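Local atomic coordinates of PLP-Dependent L-Arginine Hydroxylase MppP (Streptomyces wadayamensis, PDB entry 6C9B), a protein that uses pyridoxal 5'-phosphate to oxidise L-arginine, acting as an oxidase rather than an oxygenase, with 4-hydroxy-2-ketoarginine and 2-ketoarginine as its products. Residues R107-P113 with D128-E134; G139-S143 with R173-Q177; I60-A64 with L259-R263. All coordinates share one frame; numbering follows the deposited sequence. Where two conformers were deposited one is given.

Contacts 1 and 2 lie on the same side of the chain and touch each other, V132 CG1 packing on L142 CD2 at 4.1 Å, while contact 3 sits across the chain's centre from contact 1, with nearest atoms about 24 Å away. Contact 1 pairs the outermost strand of the seven-stranded sheet with its neighbour, mainly by backbone hydrogen bonds. Contact 2 fastens the connection between helices 134-139 and 144-149 to helix 168-181 through side chains, polar outside and leucine inside. Contact 3 packs two helices on small and aliphatic residues with one ion pair. All bury most touching residues; charges lie at the margins of contacts 1 and 2, but contact 3 buries an arginine.

Contact 1 (R107-P113 with D128-E134); sequences RVALVHP and DLVPVEE
H112 meets the strand 128-133 with both its backbone and its ring. Its ND1 donates to E133 OE2 at 2.8 Å, on the syn side but well out of the carboxylate plane, with the ring and carboxylate planes 79° apart. CG of H112 stands anti to the backbone N (chi1 -179°), which lays the side chain alongside P131 and E133; the P131 ring gives it a rigid apolar neighbour, CB to CB at 3.8 Å. The other carboxylate oxygen of E133 accepts from a water, which also donates to H112 O and accepts from E134 N, satisfying both just as helix 134-139 begins, with E133 at its N-cap position.

Along the rest the pairing is that of parallel strands. V108 N and L110 N donate to D128 O and V130 O, while V108 O and L110 O receive V130 N and V132 N. H112 N closes the ladder on V132 O at 2.9 Å. The strands belong to a beta-alpha-beta unit with helix 116-124 as the crossover; L110 and L129 lie against that helix, where buried leucines suit the interface. On the other face A109 leaves room for V132, whose CG2 comes within 3.9 Å of A109 CB. A109 and V111 bond to strand 152-156, while V111 O also accepts from W341 NE1.

At the start of the pair R107 runs beside D128: R107 NH2 makes a weak, 3.5 Å salt bridge to D128 OD2, the planes 52° apart, whereas NH1 is bonded to S149 OG. V130 CG2 lies 3.4 Å above one face of the guanidinium.

Contact 2 (G139-S143 with R173-Q177); sequences GADLS and RLAEQ
A loop is clamped to a helix here: D141 and L142, in the connection between helices 134-139 and 144-149, lie against one side of helix 168-181. The side-chain amide of Q177 makes the clamp. Its OE1 accepts from L142 N at 2.9 Å on a lone pair in the carbonyl plane, and its NE2 donates to L142 O at 2.9 Å. A glutamine suits the place because one amide can satisfy both the N-H and the C=O of a residue outside any regular structure, and the two bonds fix the rotation of the amide.

In this alpha/beta domain the helix packs on the sheet, and the inner side of the contact faces it. L142 and L174 reach strand 152-156, at V153 and V155, and meet each other through their CD1 methyls at 3.4 Å, tighter than usual.

Toward the exterior, R173 NE donates to D141 OD2 at 3.1 Å, the oxygen being met from above the carboxylate plane. The bend at R173 chi2 (66°) sets its guanidinium between D141 and E176, NH1 meeting E176 OE1 at 3.0 Å in its plane. These three form a salt-bridge network, and D141 OD1 makes a salt bridge to R170.

Contact 3 (I60-A64 with L259-R263); sequences IESEA and LALIR
R263 NH1 is gripped by two carboxylates. Across the contact it donates to E63 OE2 at 2.9 Å, and E51 OE2 supplies a second salt bridge. The bond to E63 is bent, 138° at the hydrogen, and the oxygen is tilted from the guanidinium plane, though it is approached nearly along its C-O axis. The two side chains run side by side, with E63 CB lying 3.7 Å from R263 CD, so their aliphatic parts pack beneath the charges. In R263 the CG is anti to the backbone N and the chain bends at chi3 (68°), carrying the guanidinium over A260, whose CB lies on one of its faces. E63 OE1 in turn is paired with R55, a residue whose own NH1 lies close to R263 NH1.

Residues 60-64 of helix 57-71 and 259-263 of helix 256-291 run 31° apart in their N-to-C directions, their local axes approaching to 8.2 Å. Such closeness rests on small residues: A64 places CB 3.3 Å from L259 O, and its CA lies 3.9 Å from R263 CB. I60 sets CG2 against the backbone N of A260 and the CB of L259; the CG2 methyl of this beta-branched residue is held close to the backbone, so it can fit against the neighbouring helix. L259 brings CD1 to E61 CB at 3.7 Å; beyond that apolar stem the E61 carboxylate is bonded to S86.

With E51 and E63 set beside R55 and R263, the two acids probably balance the two nearby bases and lower the cost of burying the R263 guanidinium.

Contact 1 (R107-P113 with D128-E134)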
ATOM      1  N   ARG B 107     -14.214  -8.885  19.095  1.00 21.84           N
ATOM      2  CA  ARG B 107     -13.473 -10.151  19.040  1.00 17.98           C
ATOM      3  C   ARG B 107     -13.674 -10.816  17.680  1.00 19.79           C
ATOM      4  O   ARG B 107     -14.757 -10.733  17.084  1.00 19.60           O
ATOM      5  CB  ARG B 107     -13.926 -11.106  20.166  1.00 21.49           C
ATOM      6  CG  ARG B 107     -14.044 -10.459  21.537  1.00 43.72           C
ATOM      7  CD  ARG B 107     -13.720 -11.436  22.683  1.00 45.89           C
ATOM      8  NE  ARG B 107     -14.376 -12.725  22.529  1.00 54.32           N
ATOM      9  CZ  ARG B 107     -13.921 -13.871  23.029  1.00 71.07           C
ATOM     10  NH1 ARG B 107     -14.606 -14.990  22.833  1.00 76.46           N
ATOM     11  NH2 ARG B 107     -12.784 -13.910  23.713  1.00 71.54           N
ATOM     12  N   VAL B 108     -12.623 -11.482  17.193  1.00 17.74           N
ATOM     13  CA  VAL B 108     -12.629 -12.158  15.896  1.00 17.10           C
ATOM     14  C   VAL B 108     -12.143 -13.582  16.091  1.00 19.61           C
ATOM     15  O   VAL B 108     -11.119 -13.800  16.743  1.00 17.18           O
ATOM     16  CB  VAL B 108     -11.723 -11.424  14.883  1.00 18.25           C
ATOM     17  CG1 VAL B 108     -11.651 -12.123  13.548  1.00 16.78           C
ATOM     18  CG2 VAL B 108     -12.185  -9.999  14.709  1.00 21.27           C
ATOM     19  N   ALA B 109     -12.886 -14.552  15.552  1.00 17.42           N
ATOM     20  CA  ALA B 109     -12.403 -15.926  15.491  1.00 16.49           C
ATOM     21  C   ALA B 109     -11.548 -16.055  14.237  1.00 18.72           C
ATOM     22  O   ALA B 109     -11.977 -15.657  13.148  1.00 19.45           O
ATOM     23  CB  ALA B 109     -13.577 -16.905  15.477  1.00 17.45           C
ATOM     24  N   LEU B 110     -10.308 -16.542  14.399  1.00 15.88           N
ATOM     25  CA  LEU B 110      -9.331 -16.572  13.328  1.00 14.95           C
ATOM     26  C   LEU B 110      -8.689 -17.948  13.227  1.00 15.44           C
ATOM     27  O   LEU B 110      -8.305 -18.537  14.245  1.00 17.67           O
ATOM     28  CB  LEU B 110      -8.235 -15.529  13.556  1.00 15.00           C
ATOM     29  CG  LEU B 110      -7.093 -15.476  12.562  1.00 17.70           C
ATOM     30  CD1 LEU B 110      -7.553 -15.136  11.160  1.00 19.92           C
ATOM     31  CD2 LEU B 110      -6.117 -14.443  13.008  1.00 16.43           C
ATOM     32  N   VAL B 111      -8.607 -18.470  12.004  1.00 15.46           N
ATOM     33  CA  VAL B 111      -7.972 -19.777  11.820  1.00 15.91           C
ATOM     34  C   VAL B 111      -6.520 -19.731  12.297  1.00 15.99           C
ATOM     35  O   VAL B 111      -5.817 -18.722  12.162  1.00 15.37           O
ATOM     36  CB  VAL B 111      -8.078 -20.235  10.354  1.00 18.23           C
ATOM     37  CG1 VAL B 111      -7.329 -19.284   9.403  1.00 17.61           C
ATOM     38  CG2 VAL B 111      -7.571 -21.661  10.215  1.00 22.04           C
ATOM     39  N   HIS B 112      -6.079 -20.833  12.900  1.00 16.92           N
ATOM     40  CA  HIS B 112      -4.768 -20.921  13.519  1.00 16.96           C
ATOM     41  C   HIS B 112      -4.187 -22.275  13.123  1.00 18.28           C
ATOM     42  O   HIS B 112      -4.844 -23.303  13.324  1.00 18.44           O
ATOM     43  CB  HIS B 112      -4.915 -20.807  15.040  1.00 18.78           C
ATOM     44  CG  HIS B 112      -3.627 -20.870  15.791  1.00 20.79           C
ATOM     45  ND1 HIS B 112      -3.234 -21.981  16.515  1.00 22.85           N
ATOM     46  CD2 HIS B 112      -2.652 -19.948  15.958  1.00 23.06           C
ATOM     47  CE1 HIS B 112      -2.064 -21.739  17.080  1.00 24.78           C
ATOM     48  NE2 HIS B 112      -1.691 -20.515  16.761  1.00 19.12           N
ATOM     49  N   PRO B 113      -2.980 -22.329  12.547  1.00 15.89           N
ATOM     50  CA  PRO B 113      -2.099 -21.232  12.166  1.00 15.36           C
ATOM     51  C   PRO B 113      -2.603 -20.512  10.938  1.00 19.35           C
ATOM     52  O   PRO B 113      -3.477 -21.023  10.218  1.00 18.06           O
ATOM     53  CB  PRO B 113      -0.779 -21.946  11.880  1.00 19.45           C
ATOM     54  CG  PRO B 113      -1.250 -23.256  11.278  1.00 17.65           C
ATOM     55  CD  PRO B 113      -2.447 -23.638  12.116  1.00 18.27           C
ATOM     56  N   ASP B 128      -9.687  -8.420  19.676  1.00 17.68           N
ATOM     57  CA  ASP B 128      -9.283  -9.590  20.447  1.00 19.54           C
ATOM     58  C   ASP B 128      -9.466 -10.814  19.572  1.00 21.16           C
ATOM     59  O   ASP B 128     -10.459 -10.926  18.850  1.00 27.71           O
ATOM     60  CB  ASP B 128     -10.130  -9.711  21.708  1.00 26.29           C
ATOM     61  CG  ASP B 128      -9.627 -10.791  22.672  1.00 56.84           C
ATOM     62  OD1 ASP B 128      -8.413 -11.085  22.688  1.00 65.01           O
ATOM     63  OD2 ASP B 128     -10.458 -11.335  23.424  1.00 69.96           O
ATOM     64  N   LEU B 129      -8.503 -11.728  19.608  1.00 19.30           N
ATOM     65  CA  LEU B 129      -8.521 -12.863  18.700  1.00 16.61           C
ATOM     66  C   LEU B 129      -8.807 -14.161  19.443  1.00 19.56           C
ATOM     67  O   LEU B 129      -8.244 -14.417  20.515  1.00 23.46           O
ATOM     68  CB  LEU B 129      -7.201 -13.007  17.975  1.00 16.56           C
ATOM     69  CG  LEU B 129      -6.804 -11.826  17.123  1.00 21.02           C
ATOM     70  CD1 LEU B 129      -5.416 -12.081  16.477  1.00 26.01           C
ATOM     71  CD2 LEU B 129      -7.867 -11.578  16.079  1.00 21.99           C
ATOM     72  N   VAL B 130      -9.667 -14.982  18.852  1.00 17.88           N
ATOM     73  CA  VAL B 130      -9.953 -16.321  19.362  1.00 18.81           C
ATOM     74  C   VAL B 130      -9.444 -17.311  18.322  1.00 18.68           C
ATOM     75  O   VAL B 130      -9.960 -17.323  17.199  1.00 18.38           O
ATOM     76  CB  VAL B 130     -11.454 -16.537  19.613  1.00 23.87           C
ATOM     77  CG1 VAL B 130     -11.659 -17.913  20.224  1.00 27.67           C
ATOM     78  CG2 VAL B 130     -12.006 -15.466  20.495  1.00 27.25           C
ATOM     79  N   PRO B 131      -8.451 -18.152  18.627  1.00 16.63           N
ATOM     80  CA  PRO B 131      -7.962 -19.094  17.611  1.00 20.52           C
ATOM     81  C   PRO B 131      -8.932 -20.235  17.364  1.00 19.56           C
ATOM     82  O   PRO B 131      -9.532 -20.766  18.300  1.00 19.46           O
ATOM     83  CB  PRO B 131      -6.666 -19.624  18.220  1.00 19.53           C
ATOM     84  CG  PRO B 131      -6.861 -19.510  19.677  1.00 22.48           C
ATOM     85  CD  PRO B 131      -7.649 -18.237  19.866  1.00 20.11           C
ATOM     86  N   VAL B 132      -9.073 -20.612  16.097  1.00 19.08           N
ATOM     87  CA  VAL B 132      -9.828 -21.801  15.701  1.00 19.56           C
ATOM     88  C   VAL B 132      -8.866 -22.716  14.965  1.00 18.66           C
ATOM     89  O   VAL B 132      -8.368 -22.359  13.893  1.00 18.98           O
ATOM     90  CB  VAL B 132     -11.032 -21.461  14.817  1.00 18.84           C
ATOM     91  CG1 VAL B 132     -11.857 -22.712  14.552  1.00 22.85           C
ATOM     92  CG2 VAL B 132     -11.884 -20.392  15.471  1.00 23.33           C
ATOM     93  N   GLU B 133      -8.564 -23.874  15.565  1.00 17.69           N
ATOM     94  CA  GLU B 133      -7.650 -24.807  14.924  1.00 19.34           C
ATOM     95  C   GLU B 133      -8.299 -25.371  13.668  1.00 19.11           C
ATOM     96  O   GLU B 133      -9.526 -25.442  13.553  1.00 17.28           O
ATOM     97  CB  GLU B 133      -7.287 -25.965  15.860  1.00 23.09           C
ATOM     98  CG  GLU B 133      -6.559 -25.532  17.123  1.00 25.64           C
ATOM     99  CD  GLU B 133      -5.134 -25.037  16.864  1.00 41.06           C
ATOM    100  OE1 GLU B 133      -4.412 -25.614  16.009  1.00 39.83           O
ATOM    101  OE2 GLU B 133      -4.736 -24.075  17.544  1.00 36.03           O
ATOM    102  N   GLU B 134      -7.454 -25.836  12.750  1.00 19.37           N
ATOM    103  CA  GLU B 134      -7.962 -26.264  11.455  1.00 18.53           C
ATOM    104  C   GLU B 134      -8.923 -27.433  11.593  1.00 18.80           C
ATOM    105  O   GLU B 134      -9.939 -27.481  10.897  1.00 22.79           O
ATOM    106  CB  GLU B 134      -6.803 -26.607  10.517  1.00 18.72           C
ATOM    107  CG  GLU B 134      -6.082 -25.398  10.057  1.00 18.30           C
ATOM    108  CD  GLU B 134      -5.052 -25.681   9.009  1.00 22.33           C
ATOM    109  OE1 GLU B 134      -4.227 -26.602   9.262  1.00 25.76           O
ATOM    110  OE2 GLU B 134      -5.084 -24.984   7.962  1.00 20.59           O
TER
HETATM  111  O   HOH W   1      -4.544 -25.972  13.475  1.00 20.58           O

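Contact 2 (G139-S143 with R173-Q177)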
ATOM      1  N   GLY B 139     -13.935 -29.543  10.448  1.00 23.92           N
ATOM      2  CA  GLY B 139     -14.555 -30.806  10.820  1.00 22.90           C
ATOM      3  C   GLY B 139     -15.896 -30.682  11.503  1.00 21.96           C
ATOM      4  O   GLY B 139     -16.653 -31.659  11.530  1.00 21.65           O
ATOM      5  N   ALA B 140     -16.228 -29.510  12.058  1.00 21.44           N
ATOM      6  CA  ALA B 140     -17.452 -29.410  12.839  1.00 23.34           C
ATOM      7  C   ALA B 140     -17.999 -27.997  12.756  1.00 19.73           C
ATOM      8  O   ALA B 140     -17.263 -27.054  12.489  1.00 22.48           O
ATOM      9  CB  ALA B 140     -17.203 -29.779  14.299  1.00 25.85           C
ATOM     10  N   ASP B 141     -19.303 -27.868  13.000  1.00 22.12           N
ATOM     11  CA  ASP B 141     -19.876 -26.540  13.140  1.00 21.54           C
ATOM     12  C   ASP B 141     -19.151 -25.792  14.254  1.00 21.19           C
ATOM     13  O   ASP B 141     -18.728 -26.382  15.250  1.00 22.96           O
ATOM     14  CB  ASP B 141     -21.359 -26.618  13.493  1.00 23.00           C
ATOM     15  CG  ASP B 141     -22.228 -27.111  12.373  1.00 28.79           C
ATOM     16  OD1 ASP B 141     -21.725 -27.489  11.306  1.00 29.73           O
ATOM     17  OD2 ASP B 141     -23.467 -27.115  12.577  1.00 28.14           O
ATOM     18  N   LEU B 142     -19.038 -24.475  14.117  1.00 22.17           N
ATOM     19  CA  LEU B 142     -18.613 -23.668  15.251  1.00 22.16           C
ATOM     20  C   LEU B 142     -19.693 -23.633  16.325  1.00 22.59           C
ATOM     21  O   LEU B 142     -20.899 -23.728  16.052  1.00 24.43           O
ATOM     22  CB  LEU B 142     -18.280 -22.240  14.813  1.00 26.09           C
ATOM     23  CG  LEU B 142     -17.206 -22.149  13.734  1.00 24.99           C
ATOM     24  CD1 LEU B 142     -16.942 -20.674  13.354  1.00 26.77           C
ATOM     25  CD2 LEU B 142     -15.918 -22.841  14.176  1.00 27.72           C
ATOM     26  N   SER B 143     -19.255 -23.519  17.577  1.00 24.20           N
ATOM     27  CA  SER B 143     -20.195 -23.584  18.683  1.00 23.74           C
ATOM     28  C   SER B 143     -21.007 -22.294  18.757  1.00 30.28           C
ATOM     29  O   SER B 143     -20.575 -21.227  18.320  1.00 26.01           O
ATOM     30  CB  SER B 143     -19.454 -23.836  19.999  1.00 33.25           C
ATOM     31  OG  SER B 143     -18.796 -22.666  20.441  1.00 32.94           O
ATOM     32  N   ARG B 173     -21.984 -24.217   5.305  1.00 22.21           N
ATOM     33  CA  ARG B 173     -22.455 -24.313   6.682  1.00 20.19           C
ATOM     34  C   ARG B 173     -21.960 -23.141   7.525  1.00 18.34           C
ATOM     35  O   ARG B 173     -22.710 -22.585   8.339  1.00 22.45           O
ATOM     36  CB  ARG B 173     -22.017 -25.637   7.300  1.00 25.00           C
ATOM     37  CG  ARG B 173     -22.519 -25.823   8.723  1.00 41.73           C
ATOM     38  CD  ARG B 173     -24.063 -25.934   8.771  1.00 53.66           C
ATOM     39  NE  ARG B 173     -24.586 -25.657  10.106  1.00 65.66           N
ATOM     40  CZ  ARG B 173     -25.717 -25.002  10.371  1.00 71.88           C
ATOM     41  NH1 ARG B 173     -26.486 -24.518   9.394  1.00 50.54           N
ATOM     42  NH2 ARG B 173     -26.075 -24.820  11.636  1.00 76.79           N
ATOM     43  N   LEU B 174     -20.704 -22.747   7.347  1.00 18.63           N
ATOM     44  CA  LEU B 174     -20.166 -21.622   8.109  1.00 17.35           C
ATOM     45  C   LEU B 174     -20.903 -20.327   7.769  1.00 19.87           C
ATOM     46  O   LEU B 174     -21.215 -19.524   8.651  1.00 20.36           O
ATOM     47  CB  LEU B 174     -18.674 -21.502   7.807  1.00 20.39           C
ATOM     48  CG  LEU B 174     -17.855 -20.491   8.591  1.00 34.01           C
ATOM     49  CD1 LEU B 174     -17.910 -20.767  10.084  1.00 31.05           C
ATOM     50  CD2 LEU B 174     -16.405 -20.572   8.117  1.00 31.94           C
ATOM     51  N   ALA B 175     -21.170 -20.095   6.483  1.00 21.90           N
ATOM     52  CA  ALA B 175     -21.913 -18.902   6.103  1.00 17.32           C
ATOM     53  C   ALA B 175     -23.342 -18.936   6.652  1.00 19.20           C
ATOM     54  O   ALA B 175     -23.879 -17.902   7.068  1.00 22.15           O
ATOM     55  CB  ALA B 175     -21.919 -18.747   4.586  1.00 25.03           C
ATOM     56  N   GLU B 176     -23.980 -20.110   6.658  1.00 20.56           N
ATOM     57  CA  GLU B 176     -25.295 -20.218   7.283  1.00 21.23           C
ATOM     58  C   GLU B 176     -25.231 -19.898   8.773  1.00 25.28           C
ATOM     59  O   GLU B 176     -26.104 -19.197   9.289  1.00 22.92           O
ATOM     60  CB  GLU B 176     -25.878 -21.607   7.066  1.00 22.39           C
ATOM     61  CG  GLU B 176     -26.218 -21.910   5.618  1.00 26.77           C
ATOM     62  CD  GLU B 176     -26.626 -23.356   5.412  1.00 30.20           C
ATOM     63  OE1 GLU B 176     -26.606 -24.145   6.380  1.00 32.94           O
ATOM     64  OE2 GLU B 176     -26.949 -23.716   4.269  1.00 34.60           O
ATOM     65  N   GLN B 177     -24.217 -20.428   9.482  1.00 19.66           N
ATOM     66  CA  GLN B 177     -24.046 -20.134  10.903  1.00 19.23           C
ATOM     67  C   GLN B 177     -23.840 -18.642  11.141  1.00 22.25           C
ATOM     68  O   GLN B 177     -24.451 -18.072  12.059  1.00 22.35           O
ATOM     69  CB  GLN B 177     -22.875 -20.917  11.495  1.00 22.30           C
ATOM     70  CG  GLN B 177     -23.016 -22.439  11.519  1.00 24.79           C
ATOM     71  CD  GLN B 177     -22.060 -23.028  12.492  1.00 21.83           C
ATOM     72  OE1 GLN B 177     -20.870 -23.288  12.164  1.00 25.43           O
ATOM     73  NE2 GLN B 177     -22.525 -23.178  13.731  1.00 25.42           N
TER

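Contact 3 (I60-A64 with L259-R263)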
ATOM      1  N   ILE B  60     -10.573  -0.454 -17.595  1.00 24.31           N
ATOM      2  CA  ILE B  60      -9.454  -1.366 -17.403  1.00 21.14           C
ATOM      3  C   ILE B  60      -9.664  -2.172 -16.130  1.00 26.07           C
ATOM      4  O   ILE B  60      -9.470  -3.396 -16.105  1.00 26.12           O
ATOM      5  CB  ILE B  60      -8.130  -0.580 -17.379  1.00 27.00           C
ATOM      6  CG1 ILE B  60      -7.902   0.108 -18.730  1.00 30.64           C
ATOM      7  CG2 ILE B  60      -6.951  -1.510 -17.080  1.00 25.54           C
ATOM      8  CD1 ILE B  60      -6.725   1.081 -18.716  1.00 30.50           C
ATOM      9  N   GLU B  61     -10.096  -1.505 -15.061  1.00 25.50           N
ATOM     10  CA  GLU B  61     -10.344  -2.214 -13.809  1.00 24.13           C
ATOM     11  C   GLU B  61     -11.426  -3.274 -13.975  1.00 21.95           C
ATOM     12  O   GLU B  61     -11.277  -4.408 -13.503  1.00 24.68           O
ATOM     13  CB  GLU B  61     -10.746  -1.231 -12.723  1.00 23.59           C
ATOM     14  CG  GLU B  61     -10.880  -1.897 -11.346  1.00 22.66           C
ATOM     15  CD  GLU B  61     -11.362  -0.957 -10.260  1.00 34.77           C
ATOM     16  OE1 GLU B  61     -11.072  -1.243  -9.081  1.00 29.36           O
ATOM     17  OE2 GLU B  61     -12.051   0.044 -10.566  1.00 28.51           O
ATOM     18  N   SER B  62     -12.520  -2.934 -14.656  0.58 21.94           N
ATOM     19  CA  SER B  62     -13.589  -3.909 -14.845  0.58 26.90           C
ATOM     20  C   SER B  62     -13.098  -5.123 -15.625  0.58 27.13           C
ATOM     21  O   SER B  62     -13.494  -6.259 -15.333  0.58 25.14           O
ATOM     22  CB  SER B  62     -14.775  -3.258 -15.559  0.58 32.74           C
ATOM     23  OG  SER B  62     -15.541  -2.481 -14.657  0.58 40.77           O
ATOM     24  N   GLU B  63     -12.243  -4.902 -16.626  1.00 26.78           N
ATOM     25  CA  GLU B  63     -11.715  -6.024 -17.407  1.00 24.15           C
ATOM     26  C   GLU B  63     -10.750  -6.869 -16.586  1.00 26.87           C
ATOM     27  O   GLU B  63     -10.715  -8.099 -16.733  1.00 24.61           O
ATOM     28  CB  GLU B  63     -11.025  -5.499 -18.670  1.00 30.24           C
ATOM     29  CG  GLU B  63     -11.962  -4.711 -19.571  1.00 27.93           C
ATOM     30  CD  GLU B  63     -11.258  -3.931 -20.670  1.00 35.44           C
ATOM     31  OE1 GLU B  63     -11.974  -3.423 -21.548  1.00 35.27           O
ATOM     32  OE2 GLU B  63     -10.009  -3.808 -20.652  1.00 31.21           O
ATOM     33  N   ALA B  64      -9.944  -6.222 -15.745  1.00 26.04           N
ATOM     34  CA  ALA B  64      -9.016  -6.950 -14.883  1.00 20.94           C
ATOM     35  C   ALA B  64      -9.777  -7.833 -13.900  1.00 22.76           C
ATOM     36  O   ALA B  64      -9.468  -9.021 -13.745  1.00 22.99           O
ATOM     37  CB  ALA B  64      -8.109  -5.982 -14.130  1.00 22.68           C
ATOM     38  N   LEU B 259      -3.508  -2.813 -13.223  1.00 21.76           N
ATOM     39  CA  LEU B 259      -4.752  -3.487 -13.570  1.00 22.71           C
ATOM     40  C   LEU B 259      -4.673  -4.086 -14.968  1.00 21.28           C
ATOM     41  O   LEU B 259      -5.143  -5.206 -15.211  1.00 24.89           O
ATOM     42  CB  LEU B 259      -5.904  -2.492 -13.470  1.00 22.68           C
ATOM     43  CG  LEU B 259      -6.213  -1.996 -12.060  1.00 20.83           C
ATOM     44  CD1 LEU B 259      -7.090  -0.777 -12.111  1.00 25.44           C
ATOM     45  CD2 LEU B 259      -6.843  -3.114 -11.251  1.00 21.17           C
ATOM     46  N   ALA B 260      -4.057  -3.357 -15.897  1.00 21.19           N
ATOM     47  CA  ALA B 260      -3.840  -3.911 -17.233  1.00 27.38           C
ATOM     48  C   ALA B 260      -2.962  -5.154 -17.162  1.00 24.42           C
ATOM     49  O   ALA B 260      -3.231  -6.156 -17.832  1.00 23.32           O
ATOM     50  CB  ALA B 260      -3.210  -2.860 -18.143  1.00 24.67           C
ATOM     51  N   LEU B 261      -1.913  -5.117 -16.342  1.00 24.71           N
ATOM     52  CA  LEU B 261      -1.067  -6.295 -16.196  1.00 22.31           C
ATOM     53  C   LEU B 261      -1.849  -7.473 -15.632  1.00 21.85           C
ATOM     54  O   LEU B 261      -1.685  -8.609 -16.093  1.00 24.76           O
ATOM     55  CB  LEU B 261       0.143  -5.973 -15.313  1.00 20.50           C
ATOM     56  CG  LEU B 261       1.294  -5.235 -15.970  1.00 34.26           C
ATOM     57  CD1 LEU B 261       2.295  -4.799 -14.922  1.00 29.03           C
ATOM     58  CD2 LEU B 261       1.972  -6.166 -16.978  1.00 51.41           C
ATOM     59  N   ILE B 262      -2.693  -7.229 -14.627  1.00 22.38           N
ATOM     60  CA  ILE B 262      -3.487  -8.306 -14.050  1.00 22.09           C
ATOM     61  C   ILE B 262      -4.400  -8.901 -15.108  1.00 25.01           C
ATOM     62  O   ILE B 262      -4.591 -10.125 -15.189  1.00 21.79           O
ATOM     63  CB  ILE B 262      -4.291  -7.770 -12.860  1.00 20.86           C
ATOM     64  CG1 ILE B 262      -3.349  -7.452 -11.705  1.00 21.97           C
ATOM     65  CG2 ILE B 262      -5.371  -8.782 -12.447  1.00 23.23           C
ATOM     66  CD1 ILE B 262      -4.003  -6.657 -10.589  1.00 24.03           C
ATOM     67  N   ARG B 263      -4.998  -8.038 -15.920  1.00 21.74           N
ATOM     68  CA  ARG B 263      -5.851  -8.511 -17.002  1.00 25.10           C
ATOM     69  C   ARG B 263      -5.076  -9.424 -17.945  1.00 27.39           C
ATOM     70  O   ARG B 263      -5.549 -10.504 -18.311  1.00 25.90           O
ATOM     71  CB  ARG B 263      -6.415  -7.310 -17.762  1.00 23.73           C
ATOM     72  CG  ARG B 263      -7.378  -7.644 -18.901  1.00 29.09           C
ATOM     73  CD  ARG B 263      -7.637  -6.402 -19.718  1.00 29.11           C
ATOM     74  NE  ARG B 263      -6.430  -5.992 -20.447  1.00 29.59           N
ATOM     75  CZ  ARG B 263      -6.207  -4.765 -20.899  1.00 28.70           C
ATOM     76  NH1 ARG B 263      -7.105  -3.806 -20.740  1.00 33.08           N
ATOM     77  NH2 ARG B 263      -5.073  -4.494 -21.519  1.00 30.30           N
TER